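BtrN (PDB 4M7S) catalyses the radical S-adenosylmethionine-dependent two-electron oxidation of 2-deoxy-scyllo-inosamine to amino-dideoxy-scyllo-inosose in butirosin biosynthesis, using two [4Fe-4S] clusters. Local coordinates at residues S14-T19 against Y90-F95; T33-P38 against L66-L71; S49-A54 against E202-D207; T43-L48 against G76-Y81. All coordinates share one frame; numbering follows the deposited sequence.

Contacts 1, 2 and 4 lie wholly within the radical SAM range; contact 3 joins it to the iron-sulfur cluster-binding region, which carries the second cluster. Contacts 1 and 2 touch, their centres about 13 Å apart, at or after the ends of parallel strands, and contact 1 supplies Cys16 and part of the pocket of the AdoMet-type cluster. Contacts 2 and 4 are nested along the chain inside the loop closed by contact 1, while the segments of contact 3 alternate with those of the other three. Contacts 3 and 4 share helix 38-50, centres about 10 Å apart. Contacts 1 and 3 are about 28 Å apart, so the set runs from the AdoMet-type cluster to the join between the regions.

Contact 1: S14-T19 against Y90-F95; sequences SQCNRT and YTNGDF. With SF4 (iron/sulfur cluster), chain C.
Asn17, in the loop that carries the radical SAM signature CX3CX2C, lays the flank of its amide against the edge of the Phe95 ring just past strand 86-91, CG 3.7 Å from CE2. The first cysteine of that motif, Cys16, binds an iron of the cluster through SG; Cys20 and Cys23, the other two, are assigned as ligands of the same cluster. An asparagine suits position 17 because its amide works both ways. OD1 accepts from Asn92 ND2 at 2.8 Å, the two amide planes nearly perpendicular, while ND2 donates to the anti lone pair of Asp94 OD2. Asn92, whose ND2 also lies 3.5 Å from Cys16 SG, is held in turn by an Asx turn in which its OD1 accepts from Asp94 N. Arg18, a further pocket residue, reaches Asp94 with its chain extended from CG to NE. A salt-bridge contact at NE and a hydrogen bond from NH2 would limit guanidinium rotation, and the surrounding donors would favour a charged aspartate. Asp94 is thus shared by Asn17 and Arg18; toward the arginine, OD2 lies 2.7 Å from Arg18 NE, and OD1 accepts from Arg18 NH2 at 2.8 Å, 25° out of the carboxylate plane.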
loop_
_atom_site.group_PDB
_atom_site.type_symbol
_atom_site.label_atom_id
_atom_site.label_comp_id
_atom_site.label_asym_id
_atom_site.label_seq_id
_atom_site.Cartn_x
_atom_site.Cartn_y
_atom_site.Cartn_z
ATOM N N SER A 14 -2.233 5.176 11.097
ATOM C CA SER A 14 -3.074 3.977 11.166
ATOM C C SER A 14 -4.552 4.274 11.424
ATOM O O SER A 14 -5.399 3.403 11.248
ATOM C CB SER A 14 -2.553 3.055 12.259
ATOM O OG SER A 14 -2.617 3.710 13.512
ATOM N N GLN A 15 -4.864 5.492 11.854
ATOM C CA GLN A 15 -6.253 5.826 12.165
ATOM C C GLN A 15 -6.977 6.300 10.914
ATOM O O GLN A 15 -6.388 6.935 10.043
ATOM C CB GLN A 15 -6.369 6.893 13.275
ATOM C CG GLN A 15 -7.831 7.170 13.712
ATOM C CD GLN A 15 -7.979 8.163 14.868
ATOM O OE1 GLN A 15 -7.303 9.195 14.917
ATOM N NE2 GLN A 15 -8.881 7.856 15.798
ATOM N N CYS A 16 -8.256 5.971 10.832
ATOM C CA CYS A 16 -9.142 6.590 9.862
ATOM C C CYS A 16 -10.310 7.244 10.586
ATOM O O CYS A 16 -10.727 6.770 11.645
ATOM C CB CYS A 16 -9.681 5.556 8.885
ATOM S SG CYS A 16 -10.841 6.320 7.762
ATOM N N ASN A 17 -10.847 8.321 10.017
ATOM C CA ASN A 17 -11.937 9.048 10.667
ATOM C C ASN A 17 -13.283 8.347 10.510
ATOM O O ASN A 17 -14.244 8.659 11.216
ATOM C CB ASN A 17 -12.030 10.486 10.150
ATOM C CG ASN A 17 -12.267 10.554 8.656
ATOM O OD1 ASN A 17 -11.412 10.157 7.859
ATOM N ND2 ASN A 17 -13.435 11.065 8.265
ATOM N N ARG A 18 -13.352 7.399 9.584
ATOM C CA ARG A 18 -14.606 6.686 9.366
ATOM C C ARG A 18 -14.635 5.335 10.074
ATOM O O ARG A 18 -13.619 4.863 10.593
ATOM C CB ARG A 18 -14.912 6.553 7.869
ATOM C CG ARG A 18 -15.423 7.855 7.269
ATOM C CD ARG A 18 -15.863 7.725 5.831
ATOM N NE ARG A 18 -16.200 9.032 5.270
ATOM C CZ ARG A 18 -17.395 9.607 5.366
ATOM N NH1 ARG A 18 -18.391 8.992 5.993
ATOM N NH2 ARG A 18 -17.600 10.803 4.829
ATOM N N THR A 19 -15.811 4.722 10.087
ATOM C CA THR A 19 -16.051 3.534 10.887
ATOM C C THR A 19 -16.683 2.433 10.049
ATOM O O THR A 19 -17.457 1.637 10.566
ATOM C CB THR A 19 -17.005 3.867 12.044
ATOM O OG1 THR A 19 -18.206 4.438 11.508
ATOM C CG2 THR A 19 -16.359 4.869 13.007
ATOM N N TYR A 90 -4.647 7.824 -1.761
ATOM C CA TYR A 90 -5.958 7.200 -1.677
ATOM C C TYR A 90 -6.626 7.756 -0.414
ATOM O O TYR A 90 -6.108 7.586 0.693
ATOM C CB TYR A 90 -5.825 5.687 -1.588
ATOM C CG TYR A 90 -5.222 5.024 -2.820
ATOM C CD1 TYR A 90 -3.852 5.051 -3.056
ATOM C CD2 TYR A 90 -6.024 4.354 -3.728
ATOM C CE1 TYR A 90 -3.298 4.429 -4.170
ATOM C CE2 TYR A 90 -5.482 3.726 -4.842
ATOM C CZ TYR A 90 -4.121 3.772 -5.057
ATOM O OH TYR A 90 -3.581 3.155 -6.163
ATOM N N THR A 91 -7.762 8.428 -0.574
ATOM C CA THR A 91 -8.362 9.142 0.555
ATOM C C THR A 91 -9.890 9.044 0.556
ATOM O O THR A 91 -10.493 8.929 -0.508
ATOM C CB THR A 91 -7.923 10.626 0.535
ATOM O OG1 THR A 91 -8.534 11.331 1.625
ATOM C CG2 THR A 91 -8.311 11.291 -0.793
ATOM N N ASN A 92 -10.520 9.082 1.736
ATOM C CA ASN A 92 -11.982 9.145 1.781
ATOM C C ASN A 92 -12.508 10.528 1.421
ATOM O O ASN A 92 -13.717 10.717 1.271
ATOM C CB ASN A 92 -12.573 8.674 3.122
ATOM C CG ASN A 92 -12.050 9.453 4.317
ATOM O OD1 ASN A 92 -11.757 10.653 4.228
ATOM N ND2 ASN A 92 -11.914 8.763 5.452
ATOM N N GLY A 93 -11.597 11.492 1.306
ATOM C CA GLY A 93 -11.947 12.832 0.857
ATOM C C GLY A 93 -12.422 13.812 1.925
ATOM O O GLY A 93 -12.510 15.010 1.655
ATOM N N ASP A 94 -12.722 13.328 3.130
ATOM C CA ASP A 94 -13.321 14.190 4.156
ATOM C C ASP A 94 -12.413 15.343 4.599
ATOM O O ASP A 94 -12.881 16.338 5.156
ATOM C CB ASP A 94 -13.731 13.367 5.375
ATOM C CG ASP A 94 -14.723 12.273 5.031
ATOM O OD1 ASP A 94 -15.454 12.427 4.028
ATOM O OD2 ASP A 94 -14.771 11.264 5.765
ATOM N N PHE A 95 -11.113 15.188 4.371
ATOM C CA PHE A 95 -10.134 16.213 4.720
ATOM C C PHE A 95 -9.546 16.919 3.499
ATOM O O PHE A 95 -8.721 17.821 3.639
ATOM C CB PHE A 95 -9.002 15.605 5.556
ATOM C CG PHE A 95 -9.410 15.257 6.958
ATOM C CD1 PHE A 95 -9.285 16.186 7.975
ATOM C CD2 PHE A 95 -9.922 14.004 7.255
ATOM C CE1 PHE A 95 -9.665 15.875 9.277
ATOM C CE2 PHE A 95 -10.311 13.682 8.548
ATOM C CZ PHE A 95 -10.183 14.623 9.564
HETATM FE FE1 SF4 C . -11.604 4.364 6.581
HETATM FE FE2 SF4 C . -13.884 3.335 5.670
HETATM FE FE3 SF4 C . -11.821 1.723 6.118
HETATM FE FE4 SF4 C . -11.689 3.465 4.044
HETATM S S1 SF4 C . -13.125 1.684 4.236
HETATM S S2 SF4 C . -10.023 3.053 5.558
HETATM S S3 SF4 C . -12.878 5.252 4.889
HETATM S S4 SF4 C . -12.982 2.903 7.732
#

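Contact 2: T33-P38 against L66-L71. With IMD (imidazole), chain F.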
loop_
_atom_site.group_PDB
_atom_site.type_symbol
_atom_site.label_atom_id
_atom_site.label_comp_id
_atom_site.label_asym_id
_atom_site.label_seq_id
_atom_site.Cartn_x
_atom_site.Cartn_y
_atom_site.Cartn_z
ATOM N N THR A 33 0.838 2.206 16.702
ATOM C CA THR A 33 0.513 3.536 17.208
ATOM C C THR A 33 -0.297 4.323 16.181
ATOM O O THR A 33 -0.627 3.801 15.113
ATOM C CB THR A 33 1.792 4.331 17.581
ATOM O OG1 THR A 33 2.534 4.649 16.395
ATOM C CG2 THR A 33 2.670 3.520 18.525
ATOM N N GLY A 34 -0.619 5.573 16.508
ATOM C CA GLY A 34 -1.334 6.442 15.589
ATOM C C GLY A 34 -0.520 6.828 14.359
ATOM O O GLY A 34 -0.949 6.622 13.226
ATOM N N GLU A 35 0.661 7.400 14.565
ATOM C CA GLU A 35 1.423 7.867 13.415
ATOM C C GLU A 35 2.810 7.285 13.249
ATOM O O GLU A 35 3.492 6.976 14.222
ATOM C CB GLU A 35 1.496 9.384 13.389
ATOM C CG GLU A 35 0.863 9.949 12.147
ATOM C CD GLU A 35 0.575 11.408 12.278
ATOM O OE1 GLU A 35 1.508 12.200 12.035
ATOM O OE2 GLU A 35 -0.573 11.757 12.634
HETATM N N MSE A 36 3.226 7.154 11.996
HETATM C CA MSE A 36 4.561 6.646 11.728
HETATM C C MSE A 36 5.625 7.626 12.226
HETATM O O MSE A 36 5.538 8.826 11.977
HETATM C CB MSE A 36 4.757 6.358 10.238
HETATM C CG MSE A 36 6.154 5.847 9.935
HETATM SE SE MSE A 36 6.438 5.348 8.084
HETATM C CE MSE A 36 5.367 3.709 8.041
ATOM N N ASP A 37 6.603 7.106 12.962
ATOM C CA ASP A 37 7.777 7.880 13.366
ATOM C C ASP A 37 8.429 8.503 12.123
ATOM O O ASP A 37 8.751 7.797 11.179
ATOM C CB ASP A 37 8.769 6.959 14.092
ATOM C CG ASP A 37 9.934 7.717 14.733
ATOM O OD1 ASP A 37 10.246 8.845 14.304
ATOM O OD2 ASP A 37 10.553 7.169 15.670
ATOM N N PRO A 38 8.597 9.838 12.107
ATOM C CA PRO A 38 9.250 10.474 10.951
ATOM C C PRO A 38 10.648 9.921 10.685
ATOM O O PRO A 38 11.084 9.878 9.539
ATOM C CB PRO A 38 9.320 11.961 11.343
ATOM C CG PRO A 38 8.910 12.028 12.797
ATOM C CD PRO A 38 8.050 10.829 13.050
ATOM N N LEU A 66 -4.686 11.815 4.910
ATOM C CA LEU A 66 -4.846 13.247 5.207
ATOM C C LEU A 66 -4.950 13.550 6.705
ATOM O O LEU A 66 -4.998 14.715 7.110
ATOM C CB LEU A 66 -6.040 13.854 4.466
ATOM C CG LEU A 66 -6.027 13.860 2.935
ATOM C CD1 LEU A 66 -6.790 15.062 2.411
ATOM C CD2 LEU A 66 -4.629 13.860 2.373
ATOM N N LEU A 67 -5.000 12.502 7.524
ATOM C CA LEU A 67 -4.994 12.664 8.972
ATOM C C LEU A 67 -3.563 12.705 9.502
ATOM O O LEU A 67 -3.327 13.066 10.646
ATOM C CB LEU A 67 -5.762 11.529 9.654
ATOM C CG LEU A 67 -7.257 11.745 9.891
ATOM C CD1 LEU A 67 -7.890 10.562 10.629
ATOM C CD2 LEU A 67 -7.443 13.018 10.691
ATOM N N CYS A 68 -2.609 12.321 8.664
ATOM C CA CYS A 68 -1.216 12.277 9.076
ATOM C C CYS A 68 -0.714 13.701 9.258
ATOM O O CYS A 68 -0.756 14.502 8.317
ATOM C CB CYS A 68 -0.383 11.571 8.002
ATOM S SG CYS A 68 1.376 11.487 8.384
ATOM N N LYS A 69 -0.229 14.028 10.450
ATOM C CA LYS A 69 0.180 15.406 10.711
ATOM C C LYS A 69 1.470 15.770 9.976
ATOM O O LYS A 69 1.759 16.945 9.782
ATOM C CB LYS A 69 0.281 15.689 12.214
ATOM C CG LYS A 69 1.457 15.073 12.957
ATOM C CD LYS A 69 1.234 15.230 14.470
ATOM C CE LYS A 69 2.526 15.123 15.280
ATOM N NZ LYS A 69 3.031 13.729 15.469
ATOM N N ASN A 70 2.213 14.751 9.541
ATOM C CA ASN A 70 3.478 14.951 8.832
ATOM C C ASN A 70 3.346 14.702 7.343
ATOM O O ASN A 70 4.354 14.548 6.658
ATOM C CB ASN A 70 4.557 14.001 9.363
ATOM C CG ASN A 70 5.101 14.423 10.698
ATOM O OD1 ASN A 70 5.476 15.577 10.891
ATOM N ND2 ASN A 70 5.154 13.484 11.638
ATOM N N LEU A 71 2.117 14.654 6.837
ATOM C CA LEU A 71 1.915 14.292 5.436
ATOM C C LEU A 71 2.698 15.172 4.445
ATOM O O LEU A 71 3.345 14.652 3.541
ATOM C CB LEU A 71 0.429 14.257 5.069
ATOM C CG LEU A 71 0.230 13.713 3.648
ATOM C CD1 LEU A 71 0.639 12.244 3.565
ATOM C CD2 LEU A 71 -1.193 13.930 3.150
HETATM N N1 IMD F . 12.251 8.614 16.715
HETATM C C2 IMD F . 12.701 9.869 16.908
HETATM N N3 IMD F . 13.372 9.908 18.084
HETATM C C4 IMD F . 13.339 8.673 18.636
HETATM C C5 IMD F . 12.628 7.852 17.767
HETATM O O HOH W 1 3.719 10.996 11.363
#
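Two loops that each follow a parallel strand and lead into a helix meet here, the one before helix 38-50 and the one before helix 71-81, and a carboxylate joins them. Glu35 points its side chain at the type I turn Cys68-Leu71, from which helix 71-81 starts. The backbone N of Lys69 donates to Glu35 OE2 at 3.2 Å, nearly straight at 164°, although it approaches from above the carboxylate plane; a second, weak bond from the same N-H goes to Glu35 OE1. A glutamate fits this place because its chain, extended beyond CG, is long enough to bring an acceptor to a backbone N-H of the other loop. Its chi1 of -119° is close to eclipsed, which suggests that the reach costs some torsional strain.

A water extends the link. It donates to Glu35 OE1 at 2.6 Å and to Met36 O at 2.9 Å, and accepts from Asn70 ND2, so the amide of Asn70 is tied to both the backbone and the carboxylate of the facing loop. Beside it, Pro38 CD packs loosely on Asn70 ND2, 4.2 Å away. Residue 36 is a selenomethionine label.

Asp37 turns its CB away from the turn and caps helix 38-50 instead, OD1 accepting from Ala39 N. An imidazole, probably from the crystallisation liquor, sits against the same carboxylate. Asn70, at the matching N-cap position of helix 71-81, turns its amide to the water instead. Neighbouring strand-to-helix loops of this kind are characteristic of the radical SAM partial barrel.

Contact 3: S49-A54 against E202-D207; sequences SSLDFA and EQHISD
With CG anti to the backbone N (chi1 -161°), His204 carries its imidazole across to Ser50, whose OG sits between its own backbone N and carbonyl carbon (chi1 70°) to meet it. NE2 of His204 donates to Ser50 OG at 2.8 Å, with the oxygen almost exactly in the ring plane. The other ring nitrogen is occupied as well: ND1 accepts from Ser206 N at 2.9 Å, nearly straight at 164°, which makes His204 a side-chain N-cap of helix 205-209. Donating through one nitrogen and accepting through the other suits a neutral imidazole with its proton on NE2, and the two in-plane bonds fix the rotation of the ring. Ser50 OG can accept from the histidine because its own proton goes to Gln47 O, one turn back in helix 38-50.

Leu51 supplies the apolar half. Its two methyl branches divide the work, CD2 packing 3.7 Å from Ser206 CB and CD1 4.1 Å from Ile205 CG2, while CG lies at the edge of the His204 ring. A branched leucine can serve all three neighbours at once. Just beyond, Asp52 takes up positive phi in a Schellman motif that ends the helix.

The contact therefore pairs the C-terminal end of helix 38-50 with the N-terminal end of helix 205-209. Gln47 OE1 adds a bond to Ile205 N, and Ile205 continues inward to touch Ile8 of strand 7-10.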
loop_
_atom_site.group_PDB
_atom_site.type_symbol
_atom_site.label_atom_id
_atom_site.label_comp_id
_atom_site.label_asym_id
_atom_site.label_seq_id
_atom_site.Cartn_x
_atom_site.Cartn_y
_atom_site.Cartn_z
ATOM N N SER A 49 15.471 5.229 -1.938
ATOM C CA SER A 49 16.408 6.028 -2.724
ATOM C C SER A 49 17.602 5.207 -3.201
ATOM O O SER A 49 18.075 5.388 -4.321
ATOM C CB SER A 49 16.898 7.245 -1.930
ATOM O OG SER A 49 17.593 8.117 -2.783
ATOM N N SER A 50 18.099 4.320 -2.341
ATOM C CA SER A 50 19.242 3.471 -2.680
ATOM C C SER A 50 18.892 2.481 -3.807
ATOM O O SER A 50 19.773 1.875 -4.421
ATOM C CB SER A 50 19.692 2.694 -1.446
ATOM O OG SER A 50 18.733 1.706 -1.096
ATOM N N LEU A 51 17.603 2.318 -4.072
ATOM C CA LEU A 51 17.135 1.443 -5.150
ATOM C C LEU A 51 16.773 2.241 -6.407
ATOM O O LEU A 51 16.350 1.662 -7.398
ATOM C CB LEU A 51 15.900 0.658 -4.692
ATOM C CG LEU A 51 16.054 -0.338 -3.541
ATOM C CD1 LEU A 51 14.685 -0.697 -2.947
ATOM C CD2 LEU A 51 16.790 -1.602 -4.010
ATOM N N ASP A 52 16.930 3.565 -6.361
ATOM C CA ASP A 52 16.428 4.435 -7.430
ATOM C C ASP A 52 14.966 4.097 -7.762
ATOM O O ASP A 52 14.576 4.024 -8.930
ATOM C CB ASP A 52 17.306 4.320 -8.683
ATOM C CG ASP A 52 17.093 5.469 -9.659
ATOM O OD1 ASP A 52 16.408 6.449 -9.299
ATOM O OD2 ASP A 52 17.626 5.392 -10.787
ATOM N N PHE A 53 14.171 3.877 -6.721
ATOM C CA PHE A 53 12.787 3.437 -6.881
ATOM C C PHE A 53 11.954 4.360 -7.778
ATOM O O PHE A 53 11.865 5.568 -7.535
ATOM C CB PHE A 53 12.111 3.291 -5.524
ATOM C CG PHE A 53 10.695 2.815 -5.617
ATOM C CD1 PHE A 53 10.409 1.536 -6.087
ATOM C CD2 PHE A 53 9.650 3.645 -5.250
ATOM C CE1 PHE A 53 9.098 1.092 -6.183
ATOM C CE2 PHE A 53 8.341 3.215 -5.345
ATOM C CZ PHE A 53 8.064 1.939 -5.806
ATOM N N ALA A 54 11.347 3.780 -8.810
ATOM C CA ALA A 54 10.628 4.554 -9.816
ATOM C C ALA A 54 9.229 4.011 -10.066
ATOM O O ALA A 54 8.653 4.253 -11.125
ATOM C CB ALA A 54 11.429 4.590 -11.127
ATOM N N GLU A 202 14.826 -2.538 10.815
ATOM C CA GLU A 202 15.867 -3.486 11.211
ATOM C C GLU A 202 16.626 -4.055 10.016
ATOM O O GLU A 202 17.645 -4.714 10.178
ATOM C CB GLU A 202 15.262 -4.655 11.992
ATOM C CG GLU A 202 14.213 -4.295 13.029
ATOM C CD GLU A 202 13.421 -5.513 13.488
ATOM O OE1 GLU A 202 13.889 -6.649 13.248
ATOM O OE2 GLU A 202 12.333 -5.335 14.077
ATOM N N GLN A 203 16.118 -3.817 8.817
ATOM C CA GLN A 203 16.648 -4.489 7.644
ATOM C C GLN A 203 16.222 -3.750 6.386
ATOM O O GLN A 203 15.144 -3.165 6.343
ATOM C CB GLN A 203 16.127 -5.932 7.609
ATOM C CG GLN A 203 16.684 -6.793 6.500
ATOM C CD GLN A 203 16.386 -8.266 6.719
ATOM O OE1 GLN A 203 15.339 -8.627 7.264
ATOM N NE2 GLN A 203 17.316 -9.122 6.312
ATOM N N HIS A 204 17.076 -3.770 5.368
ATOM C CA HIS A 204 16.787 -3.086 4.116
ATOM C C HIS A 204 15.603 -3.723 3.409
ATOM O O HIS A 204 15.488 -4.950 3.335
ATOM C CB HIS A 204 18.013 -3.099 3.201
ATOM C CG HIS A 204 17.973 -2.060 2.122
ATOM N ND1 HIS A 204 17.116 -2.133 1.050
ATOM C CD2 HIS A 204 18.705 -0.929 1.947
ATOM C CE1 HIS A 204 17.301 -1.083 0.265
ATOM N NE2 HIS A 204 18.263 -0.342 0.783
ATOM N N ILE A 205 14.721 -2.887 2.880
ATOM C CA ILE A 205 13.510 -3.404 2.270
ATOM C C ILE A 205 13.813 -4.254 1.044
ATOM O O ILE A 205 13.025 -5.128 0.689
ATOM C CB ILE A 205 12.513 -2.294 1.925
ATOM C CG1 ILE A 205 11.140 -2.916 1.615
ATOM C CG2 ILE A 205 13.055 -1.423 0.792
ATOM C CD1 ILE A 205 10.062 -1.924 1.350
ATOM N N SER A 206 14.960 -4.021 0.408
ATOM C CA SER A 206 15.327 -4.846 -0.728
ATOM C C SER A 206 15.683 -6.249 -0.260
ATOM O O SER A 206 15.402 -7.237 -0.947
ATOM C CB SER A 206 16.516 -4.247 -1.476
ATOM O OG SER A 206 16.886 -5.087 -2.551
ATOM N N ASP A 207 16.339 -6.332 0.897
ATOM C CA ASP A 207 16.728 -7.622 1.463
ATOM C C ASP A 207 15.510 -8.396 1.966
ATOM O O ASP A 207 15.484 -9.623 1.924
ATOM C CB ASP A 207 17.729 -7.426 2.602
ATOM C CG ASP A 207 19.067 -6.901 2.118
ATOM O OD1 ASP A 207 19.476 -7.248 0.991
ATOM O OD2 ASP A 207 19.709 -6.145 2.872
#

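Contact 4: T43-L48 against G76-Y81; sequences TLMEQL and GMTTEY
Met45 presses its CB over one face of the Tyr81 ring, 3.5 Å from CG and 3.8 Å from the ring centroid, in a CH-pi contact that is the tight part of this helix pair. Helix 38-50 precedes strand 56-58 and helix 71-81 follows it, both within the radical SAM range; the short segments here run roughly parallel, 28° apart, with axes 9.7 Å from each other at closest approach. From the ring Met45 leads inward to Ile57 of strand 56-58. Its unbranched chain bends at chi2 and chi3 to follow the ring and the Thr78 backbone, SE 3.9 Å from Thr78 CA; selenium stands in for the natural sulfur. Thr78 settles its hydroxyl on Val75 O within its own helix, leaving its methyl CG2 for the selenium.

The outer side is more exposed. Met77, also selenomethionine, brings its CE no closer than 4.1 Å to Met45 CG, and Glu46 runs alongside the partly exposed tyrosine, its carboxylate engaged by Lys42 in a salt bridge. With these polar ends paired along their own helices, the two segments adhere through dispersion and the CH-pi contact, consistent with a spacing set more by shape fit than by bond direction.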
loop_
_atom_site.group_PDB
_atom_site.type_symbol
_atom_site.label_atom_id
_atom_site.label_comp_id
_atom_site.label_asym_id
_atom_site.label_seq_id
_atom_site.Cartn_x
_atom_site.Cartn_y
_atom_site.Cartn_z
ATOM N N THR A 43 14.141 6.539 7.079
ATOM C CA THR A 43 14.956 5.398 6.658
ATOM C C THR A 43 14.313 4.657 5.485
ATOM O O THR A 43 15.018 4.120 4.648
ATOM C CB THR A 43 15.422 4.413 7.794
ATOM O OG1 THR A 43 14.965 3.082 7.524
ATOM C CG2 THR A 43 14.962 4.830 9.149
ATOM N N LEU A 44 12.985 4.648 5.408
ATOM C CA LEU A 44 12.328 4.066 4.235
ATOM C C LEU A 44 12.674 4.848 2.964
ATOM O O LEU A 44 12.936 4.257 1.910
ATOM C CB LEU A 44 10.808 4.024 4.407
ATOM C CG LEU A 44 10.067 3.448 3.191
ATOM C CD1 LEU A 44 10.486 1.990 2.904
ATOM C CD2 LEU A 44 8.563 3.535 3.370
HETATM N N MSE A 45 12.654 6.177 3.060
HETATM C CA MSE A 45 13.047 7.022 1.932
HETATM C C MSE A 45 14.483 6.716 1.488
HETATM O O MSE A 45 14.772 6.644 0.294
HETATM C CB MSE A 45 12.907 8.516 2.287
HETATM C CG MSE A 45 11.452 9.014 2.408
HETATM SE SE MSE A 45 10.414 8.721 0.768
HETATM C CE MSE A 45 9.458 7.129 1.333
ATOM N N GLU A 46 15.377 6.545 2.458
ATOM C CA GLU A 46 16.779 6.278 2.172
ATOM C C GLU A 46 16.949 4.940 1.480
ATOM O O GLU A 46 17.814 4.785 0.618
ATOM C CB GLU A 46 17.592 6.282 3.468
ATOM C CG GLU A 46 17.693 7.644 4.136
ATOM C CD GLU A 46 18.316 7.552 5.513
ATOM O OE1 GLU A 46 18.314 6.436 6.090
ATOM O OE2 GLU A 46 18.807 8.587 6.014
ATOM N N GLN A 47 16.146 3.963 1.886
ATOM C CA GLN A 47 16.232 2.631 1.297
ATOM C C GLN A 47 15.672 2.652 -0.112
ATOM O O GLN A 47 16.265 2.079 -1.030
ATOM C CB GLN A 47 15.481 1.604 2.151
ATOM C CG GLN A 47 16.075 1.443 3.543
ATOM C CD GLN A 47 15.254 0.509 4.403
ATOM O OE1 GLN A 47 14.389 -0.222 3.898
ATOM N NE2 GLN A 47 15.505 0.533 5.707
ATOM N N LEU A 48 14.536 3.325 -0.279
ATOM C CA LEU A 48 13.905 3.420 -1.590
ATOM C C LEU A 48 14.792 4.239 -2.511
ATOM O O LEU A 48 14.893 3.970 -3.716
ATOM C CB LEU A 48 12.487 4.012 -1.489
ATOM C CG LEU A 48 11.397 3.136 -0.867
ATOM C CD1 LEU A 48 10.030 3.860 -0.892
ATOM C CD2 LEU A 48 11.301 1.778 -1.594
ATOM N N GLY A 76 6.862 15.745 0.488
ATOM C CA GLY A 76 8.006 16.521 0.043
ATOM C C GLY A 76 9.278 15.685 0.004
ATOM O O GLY A 76 10.112 15.837 -0.895
HETATM N N MSE A 77 9.429 14.795 0.980
HETATM C CA MSE A 77 10.596 13.909 1.021
HETATM C C MSE A 77 10.628 12.906 -0.135
HETATM O O MSE A 77 11.707 12.510 -0.587
HETATM C CB MSE A 77 10.673 13.167 2.360
HETATM C CG MSE A 77 11.006 14.058 3.546
HETATM SE SE MSE A 77 10.973 13.097 5.262
HETATM C CE MSE A 77 12.555 11.994 5.003
ATOM N N THR A 78 9.464 12.492 -0.627
ATOM C CA THR A 78 9.457 11.541 -1.735
ATOM C C THR A 78 10.063 12.183 -2.959
ATOM O O THR A 78 10.822 11.550 -3.693
ATOM C CB THR A 78 8.052 11.023 -2.093
ATOM O OG1 THR A 78 7.320 12.063 -2.754
ATOM C CG2 THR A 78 7.327 10.574 -0.859
ATOM N N THR A 79 9.731 13.452 -3.167
ATOM C CA THR A 79 10.253 14.215 -4.296
ATOM C C THR A 79 11.778 14.394 -4.198
ATOM O O THR A 79 12.476 14.525 -5.214
ATOM C CB THR A 79 9.543 15.596 -4.397
ATOM O OG1 THR A 79 8.133 15.398 -4.576
ATOM C CG2 THR A 79 10.073 16.405 -5.552
ATOM N N GLU A 80 12.294 14.393 -2.970
ATOM C CA GLU A 80 13.734 14.577 -2.748
ATOM C C GLU A 80 14.480 13.264 -2.898
ATOM O O GLU A 80 15.538 13.207 -3.526
ATOM C CB GLU A 80 13.995 15.135 -1.347
ATOM C CG GLU A 80 14.332 16.611 -1.300
ATOM C CD GLU A 80 15.791 16.888 -1.606
ATOM O OE1 GLU A 80 16.062 17.762 -2.457
ATOM O OE2 GLU A 80 16.666 16.240 -0.990
ATOM N N TYR A 81 13.924 12.214 -2.302
ATOM C CA TYR A 81 14.582 10.914 -2.250
ATOM C C TYR A 81 14.309 10.052 -3.479
ATOM O O TYR A 81 15.212 9.385 -3.988
ATOM C CB TYR A 81 14.177 10.157 -0.978
ATOM C CG TYR A 81 14.929 10.600 0.263
ATOM C CD1 TYR A 81 16.173 10.067 0.567
ATOM C CD2 TYR A 81 14.400 11.566 1.116
ATOM C CE1 TYR A 81 16.864 10.461 1.695
ATOM C CE2 TYR A 81 15.085 11.978 2.240
ATOM C CZ TYR A 81 16.315 11.419 2.529
ATOM O OH TYR A 81 16.999 11.825 3.652
#